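Local coordinates for protein 3-dehydroshikimate dehydratase (Pseudomonas putida, PDB 5HMQ) that converts 3-dehydroshikimate to protocatechuate with the aid of a divalent metal ion, feeding the breakdown of quinate and shikimate, at residues T15-L20 with R49-D54. Sequence-based numbering, arbitrary orientation.
Sequences TLPEKL and RQMCAD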
loop_
_atom_site.group_PDB
_atom_site.type_symbol
_atom_site.label_atom_id
_atom_site.label_comp_id
_atom_site.label_asym_id
_atom_site.label_seq_id
_atom_site.Cartn_x
_atom_site.Cartn_y
_atom_site.Cartn_z
ATOM N N THR C 15 14.232 -3.640 -7.072
ATOM C CA THR C 15 15.491 -4.207 -7.528
ATOM C C THR C 15 16.633 -3.697 -6.657
ATOM O O THR C 15 16.531 -2.653 -6.005
ATOM C CB THR C 15 15.766 -3.825 -8.981
ATOM O OG1 THR C 15 16.150 -2.450 -9.041
ATOM C CG2 THR C 15 14.504 -3.988 -9.803
ATOM N N LEU C 16 17.740 -4.440 -6.656
ATOM C CA LEU C 16 18.911 -4.000 -5.899
ATOM C C LEU C 16 19.402 -2.620 -6.323
ATOM O O LEU C 16 19.684 -1.795 -5.436
ATOM C CB LEU C 16 20.024 -5.049 -5.999
ATOM C CG LEU C 16 21.250 -4.777 -5.125
ATOM C CD1 LEU C 16 20.842 -4.492 -3.684
ATOM C CD2 LEU C 16 22.221 -5.943 -5.189
ATOM N N PRO C 17 19.522 -2.290 -7.617
ATOM C CA PRO C 17 19.901 -0.909 -7.967
ATOM C C PRO C 17 18.913 0.134 -7.473
ATOM O O PRO C 17 19.327 1.219 -7.042
ATOM C CB PRO C 17 19.972 -0.947 -9.500
ATOM C CG PRO C 17 20.282 -2.361 -9.817
ATOM C CD PRO C 17 19.509 -3.159 -8.809
ATOM N N GLU C 18 17.612 -0.162 -7.532
ATOM C CA GLU C 18 16.618 0.782 -7.031
ATOM C C GLU C 18 16.782 1.009 -5.534
ATOM O O GLU C 18 16.671 2.145 -5.055
ATOM C CB GLU C 18 15.212 0.274 -7.350
ATOM C CG GLU C 18 14.785 0.493 -8.794
ATOM C CD GLU C 18 13.607 -0.377 -9.197
ATOM O OE1 GLU C 18 13.102 -1.136 -8.341
ATOM O OE2 GLU C 18 13.184 -0.302 -10.371
ATOM N N LYS C 19 17.047 -0.060 -4.779
ATOM C CA LYS C 19 17.256 0.083 -3.341
ATOM C C LYS C 19 18.491 0.926 -3.049
ATOM O O LYS C 19 18.441 1.857 -2.236
ATOM C CB LYS C 19 17.379 -1.292 -2.683
ATOM C CG LYS C 19 16.108 -2.124 -2.710
ATOM C CD LYS C 19 16.295 -3.450 -1.980
ATOM C CE LYS C 19 15.035 -4.302 -2.049
ATOM N NZ LYS C 19 15.132 -5.536 -1.214
ATOM N N LEU C 20 19.605 0.628 -3.724
ATOM C CA LEU C 20 20.848 1.341 -3.442
ATOM C C LEU C 20 20.727 2.819 -3.783
ATOM O O LEU C 20 21.252 3.671 -3.055
ATOM C CB LEU C 20 22.010 0.715 -4.213
ATOM C CG LEU C 20 22.358 -0.736 -3.884
ATOM C CD1 LEU C 20 23.428 -1.244 -4.833
ATOM C CD2 LEU C 20 22.812 -0.857 -2.437
ATOM N N ARG C 49 29.594 -3.518 -5.808
ATOM C CA ARG C 49 30.609 -2.664 -5.197
ATOM C C ARG C 49 30.776 -1.366 -5.975
ATOM O O ARG C 49 30.947 -0.295 -5.382
ATOM C CB ARG C 49 31.936 -3.415 -5.110
ATOM C CG ARG C 49 33.072 -2.600 -4.524
ATOM C CD ARG C 49 34.357 -3.408 -4.478
ATOM N NE ARG C 49 35.375 -2.756 -3.660
ATOM C CZ ARG C 49 36.554 -3.293 -3.366
ATOM N NH1 ARG C 49 36.868 -4.497 -3.826
ATOM N NH2 ARG C 49 37.418 -2.627 -2.612
ATOM N N GLN C 50 30.733 -1.443 -7.306
ATOM C CA GLN C 50 30.888 -0.241 -8.118
ATOM C C GLN C 50 29.699 0.698 -7.950
ATOM O O GLN C 50 29.875 1.920 -7.875
ATOM C CB GLN C 50 31.078 -0.616 -9.587
ATOM C CG GLN C 50 31.460 0.556 -10.469
ATOM C CD GLN C 50 32.792 1.166 -10.071
ATOM O OE1 GLN C 50 33.805 0.470 -9.980
ATOM N NE2 GLN C 50 32.795 2.472 -9.823
HETATM N N MSE C 51 28.486 0.152 -7.890
HETATM C CA MSE C 51 27.290 0.970 -7.699
HETATM C C MSE C 51 27.348 1.748 -6.385
HETATM O O MSE C 51 27.015 2.930 -6.344
HETATM C CB MSE C 51 26.024 0.108 -7.736
HETATM C CG MSE C 51 25.622 -0.364 -9.123
HETATM SE SE MSE C 51 23.812 -1.106 -9.190
HETATM C CE MSE C 51 24.101 -2.732 -8.156
ATOM N N CYS C 52 27.776 1.077 -5.313
ATOM C CA CYS C 52 27.850 1.740 -4.015
ATOM C C CYS C 52 28.932 2.814 -3.998
ATOM O O CYS C 52 28.746 3.880 -3.400
ATOM C CB CYS C 52 28.098 0.714 -2.911
ATOM S SG CYS C 52 26.743 -0.449 -2.657
ATOM N N ALA C 53 30.071 2.550 -4.641
ATOM C CA ALA C 53 31.114 3.567 -4.732
ATOM C C ALA C 53 30.646 4.767 -5.543
ATOM O O ALA C 53 30.914 5.918 -5.175
ATOM C CB ALA C 53 32.380 2.965 -5.340
ATOM N N ASP C 54 29.952 4.519 -6.657
ATOM C CA ASP C 54 29.433 5.613 -7.474
ATOM C C ASP C 54 28.378 6.423 -6.729
ATOM O O ASP C 54 28.281 7.643 -6.911
ATOM C CB ASP C 54 28.870 5.065 -8.786
ATOM C CG ASP C 54 29.948 4.471 -9.676
ATOM O OD1 ASP C 54 31.141 4.736 -9.419
ATOM O OD2 ASP C 54 29.605 3.742 -10.631
#
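Met51, deposited as selenomethionine, reaches from helix 45-55 to both Pro17 and Leu20 of helix 16-25, and the contact is wholly apolar: no hydrogen bond crosses it. The selenium lies against the proline ring, with Met51 SE 3.8 Å from Pro17 CG and nearly as near to CB. A bend at the last torsion (chi3 -69°) sets Met51 CE 3.7 Å from Leu20 CD1, the two side chains running roughly at right angles. Leu20 also reaches Cys52, through both branches: CD1 and CD2 are each 4.0 Å from Cys52 SG. Leu20 thus bridges two successive residues of the facing helix; the CB of Leu20 points toward helix 45-55, and that of Met51 toward helix 16-25.

Polar bonds stay within each segment. Thr15 and Glu18 form a capping box at the start of helix 16-25: Glu18 N donates to Thr15 OG1 at 3.1 Å, and Thr15 N to Glu18 OE1 at 3.0 Å, the latter arriving 46° out of the carboxylate plane. On the other helix, Gln50 NE2 bonds to Asp54 OD1 at 2.8 Å, one turn on.

The short helical axes run 24° apart in direction and approach to 10.7 Å, a separation spanned by the side chains of Pro17, Leu20, Met51 and Cys52. The near-parallel course is that of neighbouring outer helices of the TIM barrel, the sugar phosphate isomerase-like domain, with strand 30-34 and the short helix 35-40 between them in sequence. Tyr41 packs on Pro17 and Met51, Ile57 touches Cys52 just before strand 58-66, and Leu20 continues onto Leu55 at the end of helix 45-55.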